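Local coordinates for protein acetyl-CoA acetyltransferase (Bacillus anthracis, PDB 3SS6) that probably catalyses the thiolase reaction, the reversible joining of two acetyl-CoA molecules into acetoacetyl-CoA with release of coenzyme A, at residues 54-59 against 116-121; 58-63 against 144-149. All coordinates share one frame; numbering follows the deposited sequence.

In the fold
Both contacts are buried and start from the same run of chain, sharing His58 and Cys59, but their chemistry differs. Contact 1, centred about 9 Å from the centre of the chain against about 15 Å for contact 2, joins parallel strands of the central sheet by backbone hydrogen bonds and by a buried glutamate on strand 112-120 that binds the loop following strand 53-57. Contact 2, about 11 Å from contact 1 between centres, is apolar: that loop packs on the short helix 145-149, close to other subunits. Glu119 joins the two, since the carboxylate that holds Cys59 also accepts from the backbone N of Ile60, the residue at the middle of contact 2.

Contact 1. Residues 54-59 against 116-121; sequences VILGHC and GGVEAM
Glu119 reaches back from its strand to hold the backbone at Cys59, in the loop after strand 53-57. Its OE1 accepts from Cys59 N at 2.9 Å through the syn lone pair, and its OE2 stands 3.3 Å from His58 CD2, at the edge of the imidazole. A bend at chi2 (73°) turns the carboxylate toward these two residues, with its plane 38° from that of the ring. On one face of the His58 ring lies Val118 CG1, 4.3 Å from the ring centroid in a CH-pi contact, and the same methyl meets Leu56 CD1. A water completes the polar side: it donates to Glu119 OE2, accepts from Ala120 N and hydrogen-bonds His58 NE2 at 2.8 Å. With ND1 bonded to Thr68 OG1, both ring nitrogens have partners, which should fix the rotation of the ring. Glu119 OE2 also accepts from Ile60 N, so one carboxylate grips two successive amides of the loop.

Residues earlier in both segments form a parallel beta ladder. Gly116 N donates to Ile55 O at 3.0 Å, Gly57 N to Gly116 O at 2.8 Å and Val118 N to Gly57 O at 3.1 Å. Glycines are paired at the Gly57-Gly117 bridge, where the CA atoms come within 4.3 Å, a close approach made without side chains. The short strand segments are strongly twisted, 47° apart.

Strand 53-57 is flanked by 112-120 and by 83-88 in the mixed central sheet. Helix 29-43 packs on Leu56 and, through Pro29, on His58, while Ile352 of helix 352-370 touches Cys59 and Glu119.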
loop_
_atom_site.group_PDB
_atom_site.type_symbol
_atom_site.label_atom_id
_atom_site.label_comp_id
_atom_site.label_asym_id
_atom_site.label_seq_id
_atom_site.Cartn_x
_atom_site.Cartn_y
_atom_site.Cartn_z
ATOM N N VAL A 54 -28.843 14.440 -14.046
ATOM C CA VAL A 54 -28.489 14.489 -12.626
ATOM C C VAL A 54 -27.117 15.142 -12.556
ATOM O O VAL A 54 -26.202 14.714 -13.244
ATOM C CB VAL A 54 -28.401 13.080 -12.012
ATOM C CG1 VAL A 54 -27.831 13.129 -10.594
ATOM C CG2 VAL A 54 -29.799 12.417 -12.025
ATOM N N ILE A 55 -26.977 16.195 -11.757
ATOM C CA ILE A 55 -25.679 16.860 -11.623
ATOM C C ILE A 55 -25.294 16.874 -10.155
ATOM O O ILE A 55 -26.045 17.385 -9.324
ATOM C CB ILE A 55 -25.739 18.316 -12.135
ATOM C CG1 ILE A 55 -26.363 18.352 -13.525
ATOM C CG2 ILE A 55 -24.322 18.936 -12.159
ATOM C CD1 ILE A 55 -26.453 19.764 -14.105
ATOM N N LEU A 56 -24.152 16.278 -9.821
ATOM C CA LEU A 56 -23.710 16.220 -8.428
ATOM C C LEU A 56 -22.356 16.876 -8.217
ATOM O O LEU A 56 -21.409 16.640 -8.987
ATOM C CB LEU A 56 -23.602 14.766 -7.942
ATOM C CG LEU A 56 -24.897 13.959 -7.826
ATOM C CD1 LEU A 56 -24.573 12.581 -7.268
ATOM C CD2 LEU A 56 -25.866 14.695 -6.916
ATOM N N GLY A 57 -22.226 17.597 -7.111
ATOM C CA GLY A 57 -20.956 18.172 -6.720
ATOM C C GLY A 57 -20.304 17.097 -5.855
ATOM O O GLY A 57 -20.966 16.510 -5.008
ATOM N N HIS A 58 -19.034 16.797 -6.099
ATOM C CA HIS A 58 -18.334 15.769 -5.331
ATOM C C HIS A 58 -16.834 16.070 -5.242
ATOM O O HIS A 58 -16.157 16.080 -6.259
ATOM C CB HIS A 58 -18.588 14.422 -6.002
ATOM C CG HIS A 58 -18.160 13.239 -5.194
ATOM N ND1 HIS A 58 -18.042 11.979 -5.735
ATOM C CD2 HIS A 58 -17.828 13.121 -3.888
ATOM C CE1 HIS A 58 -17.653 11.135 -4.798
ATOM N NE2 HIS A 58 -17.514 11.803 -3.667
ATOM N N CYS A 59 -16.329 16.358 -4.048
ATOM C CA CYS A 59 -14.904 16.659 -3.877
ATOM C C CYS A 59 -13.873 15.537 -4.017
ATOM O O CYS A 59 -12.837 15.720 -4.634
ATOM C CB CYS A 59 -14.664 17.410 -2.576
ATOM S SG CYS A 59 -15.438 19.030 -2.574
ATOM N N GLY A 116 -27.368 18.423 -6.811
ATOM C CA GLY A 116 -26.982 18.608 -5.426
ATOM C C GLY A 116 -25.552 18.149 -5.252
ATOM O O GLY A 116 -24.705 18.367 -6.125
ATOM N N GLY A 117 -25.280 17.517 -4.122
ATOM C CA GLY A 117 -23.916 17.129 -3.821
ATOM C C GLY A 117 -23.852 16.003 -2.815
ATOM O O GLY A 117 -24.831 15.682 -2.145
ATOM N N VAL A 118 -22.679 15.387 -2.736
ATOM C CA VAL A 118 -22.455 14.255 -1.849
ATOM C C VAL A 118 -20.994 14.237 -1.418
ATOM O O VAL A 118 -20.101 14.667 -2.161
ATOM C CB VAL A 118 -22.834 12.915 -2.535
ATOM C CG1 VAL A 118 -22.006 12.713 -3.811
ATOM C CG2 VAL A 118 -22.624 11.713 -1.572
ATOM N N GLU A 119 -20.754 13.761 -0.202
ATOM C CA GLU A 119 -19.397 13.440 0.222
ATOM C C GLU A 119 -19.482 12.315 1.214
ATOM O O GLU A 119 -20.285 12.363 2.160
ATOM C CB GLU A 119 -18.689 14.637 0.879
ATOM C CG GLU A 119 -17.139 14.556 0.768
ATOM C CD GLU A 119 -16.671 14.843 -0.667
ATOM O OE1 GLU A 119 -17.049 15.895 -1.225
ATOM O OE2 GLU A 119 -15.958 14.005 -1.253
ATOM N N ALA A 120 -18.664 11.297 0.985
ATOM C CA ALA A 120 -18.527 10.179 1.908
ATOM C C ALA A 120 -17.075 10.213 2.355
ATOM O O ALA A 120 -16.209 9.540 1.782
ATOM C CB ALA A 120 -18.861 8.864 1.216
ATOM N N MET A 121 -16.793 11.039 3.356
ATOM C CA MET A 121 -15.407 11.242 3.762
ATOM C C MET A 121 -14.890 10.004 4.495
ATOM O O MET A 121 -13.752 9.606 4.287
ATOM C CB MET A 121 -15.267 12.524 4.590
ATOM C CG MET A 121 -15.719 13.746 3.786
ATOM S SD MET A 121 -15.565 15.358 4.595
ATOM C CE MET A 121 -13.798 15.676 4.390
HETATM O O HOH W 1 -16.643 11.424 -1.013
#

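Contact 2. Residues 58-63 against 144-149; sequences HCIQRT and DTVWEV
Ile60 points its side chain at helix 145-149 and divides its two branches among three residues there. The CG1 branch is extended (chi2 177°), bringing CD1 up against both Val146 and Val149, 4.0 Å from Val146 CG2 and equally 4.0 Å from Val149 CG1. CG2, the other branch, lies 3.9 Å from Thr145 OG1. Each of the three helix side chains crosses that of Ile60 at a slant, so the isoleucine rests against a small surface formed by Thr145, Val146 and Val149. Thr145 and Val149 are one helical turn apart and are linked by the backbone bond from Val149 N to Thr145 O. The hydroxyl of Thr145 is itself hydrogen-bonded to Pro125 O.

Asp144 is the N-cap of this short helix: its OD1 accepts from Val146 N at 2.9 Å, with the donor well above the carboxylate plane. The contact joins the loop between strand 53-57 and helix 68-75 to the segment that follows strand 140-144, all within the N-terminal thiolase domain. On the loop side, Gln61 NE2 donates to His58 O at 2.9 Å in a nearly straight bond (171°), a side-chain-to-backbone bond that spans Cys59 and Ile60 within the loop. The same region meets other subunits: Glu148 OE1 hydrogen-bonds Thr63 of a second subunit, and Asp144 forms a salt bridge to Arg132 of that subunit.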
loop_
_atom_site.group_PDB
_atom_site.type_symbol
_atom_site.label_atom_id
_atom_site.label_comp_id
_atom_site.label_asym_id
_atom_site.label_seq_id
_atom_site.Cartn_x
_atom_site.Cartn_y
_atom_site.Cartn_z
ATOM N N HIS A 58 -19.034 16.797 -6.099
ATOM C CA HIS A 58 -18.334 15.769 -5.331
ATOM C C HIS A 58 -16.834 16.070 -5.242
ATOM O O HIS A 58 -16.157 16.080 -6.259
ATOM C CB HIS A 58 -18.588 14.422 -6.002
ATOM C CG HIS A 58 -18.160 13.239 -5.194
ATOM N ND1 HIS A 58 -18.042 11.979 -5.735
ATOM C CD2 HIS A 58 -17.828 13.121 -3.888
ATOM C CE1 HIS A 58 -17.653 11.135 -4.798
ATOM N NE2 HIS A 58 -17.514 11.803 -3.667
ATOM N N CYS A 59 -16.329 16.358 -4.048
ATOM C CA CYS A 59 -14.904 16.659 -3.877
ATOM C C CYS A 59 -13.873 15.537 -4.017
ATOM O O CYS A 59 -12.837 15.720 -4.634
ATOM C CB CYS A 59 -14.664 17.410 -2.576
ATOM S SG CYS A 59 -15.438 19.030 -2.574
ATOM N N ILE A 60 -14.170 14.377 -3.448
ATOM C CA ILE A 60 -13.236 13.275 -3.511
ATOM C C ILE A 60 -13.856 12.160 -4.335
ATOM O O ILE A 60 -14.331 11.170 -3.823
ATOM C CB ILE A 60 -12.928 12.724 -2.102
ATOM C CG1 ILE A 60 -12.493 13.846 -1.157
ATOM C CG2 ILE A 60 -11.882 11.642 -2.174
ATOM C CD1 ILE A 60 -12.243 13.399 0.264
ATOM N N GLN A 61 -13.797 12.363 -5.643
ATOM C CA GLN A 61 -14.339 11.425 -6.604
ATOM C C GLN A 61 -13.550 10.127 -6.596
ATOM O O GLN A 61 -12.397 10.103 -6.234
ATOM C CB GLN A 61 -14.480 12.072 -7.974
ATOM C CG GLN A 61 -15.507 13.184 -7.936
ATOM C CD GLN A 61 -15.520 14.042 -9.170
ATOM O OE1 GLN A 61 -15.359 13.560 -10.272
ATOM N NE2 GLN A 61 -15.722 15.330 -8.979
ATOM N N ARG A 62 -14.208 9.049 -6.982
ATOM C CA ARG A 62 -13.578 7.741 -6.937
ATOM C C ARG A 62 -13.607 7.093 -8.308
ATOM O O ARG A 62 -14.649 7.075 -8.973
ATOM C CB ARG A 62 -14.328 6.839 -5.967
ATOM C CG ARG A 62 -14.227 7.278 -4.517
ATOM C CD ARG A 62 -15.223 6.516 -3.638
ATOM N NE ARG A 62 -15.022 5.065 -3.678
ATOM C CZ ARG A 62 -15.025 4.275 -2.606
ATOM N NH1 ARG A 62 -15.235 4.785 -1.392
ATOM N NH2 ARG A 62 -14.837 2.970 -2.743
ATOM N N THR A 63 -12.472 6.531 -8.717
ATOM C CA THR A 63 -12.426 5.875 -10.017
ATOM C C THR A 63 -13.219 4.571 -10.069
ATOM O O THR A 63 -13.521 4.073 -11.166
ATOM C CB THR A 63 -10.964 5.651 -10.484
ATOM O OG1 THR A 63 -10.185 5.193 -9.379
ATOM C CG2 THR A 63 -10.378 6.965 -10.970
ATOM N N ASP A 144 -3.531 10.028 2.774
ATOM C CA ASP A 144 -4.952 10.067 3.095
ATOM C C ASP A 144 -5.629 11.071 2.162
ATOM O O ASP A 144 -5.301 12.261 2.190
ATOM C CB ASP A 144 -5.098 10.531 4.550
ATOM C CG ASP A 144 -6.545 10.614 5.003
ATOM O OD1 ASP A 144 -7.464 10.547 4.159
ATOM O OD2 ASP A 144 -6.756 10.727 6.226
ATOM N N THR A 145 -6.538 10.603 1.308
ATOM C CA THR A 145 -7.190 11.510 0.350
ATOM C C THR A 145 -7.995 12.626 1.033
ATOM O O THR A 145 -8.124 13.721 0.487
ATOM C CB THR A 145 -8.092 10.770 -0.665
ATOM O OG1 THR A 145 -9.102 10.023 0.028
ATOM C CG2 THR A 145 -7.260 9.833 -1.530
ATOM N N VAL A 146 -8.529 12.348 2.215
ATOM C CA VAL A 146 -9.253 13.376 2.964
ATOM C C VAL A 146 -8.256 14.451 3.410
ATOM O O VAL A 146 -8.495 15.650 3.251
ATOM C CB VAL A 146 -9.976 12.780 4.187
ATOM C CG1 VAL A 146 -10.463 13.891 5.134
ATOM C CG2 VAL A 146 -11.133 11.895 3.751
ATOM N N TRP A 147 -7.117 14.026 3.947
ATOM C CA TRP A 147 -6.137 14.986 4.439
ATOM C C TRP A 147 -5.527 15.804 3.299
ATOM O O TRP A 147 -5.159 16.964 3.495
ATOM C CB TRP A 147 -5.045 14.275 5.254
ATOM C CG TRP A 147 -4.524 15.080 6.414
ATOM C CD1 TRP A 147 -3.292 15.653 6.529
ATOM C CD2 TRP A 147 -5.227 15.390 7.622
ATOM N NE1 TRP A 147 -3.186 16.309 7.743
ATOM C CE2 TRP A 147 -4.362 16.157 8.427
ATOM C CE3 TRP A 147 -6.505 15.089 8.100
ATOM C CZ2 TRP A 147 -4.738 16.630 9.686
ATOM C CZ3 TRP A 147 -6.879 15.562 9.351
ATOM C CH2 TRP A 147 -5.998 16.325 10.125
ATOM N N GLU A 148 -5.420 15.208 2.107
ATOM C CA GLU A 148 -4.901 15.914 0.935
ATOM C C GLU A 148 -5.854 17.008 0.484
ATOM O O GLU A 148 -5.436 18.112 0.137
ATOM C CB GLU A 148 -4.703 14.958 -0.246
ATOM C CG GLU A 148 -3.531 14.016 -0.085
ATOM C CD GLU A 148 -3.092 13.383 -1.390
ATOM O OE1 GLU A 148 -3.966 13.076 -2.217
ATOM O OE2 GLU A 148 -1.868 13.183 -1.570
ATOM N N VAL A 149 -7.137 16.687 0.471
ATOM C CA VAL A 149 -8.120 17.624 -0.058
ATOM C C VAL A 149 -8.262 18.839 0.871
ATOM O O VAL A 149 -8.744 19.894 0.448
ATOM C CB VAL A 149 -9.469 16.907 -0.359
ATOM C CG1 VAL A 149 -10.343 16.820 0.881
ATOM C CG2 VAL A 149 -10.206 17.582 -1.509
#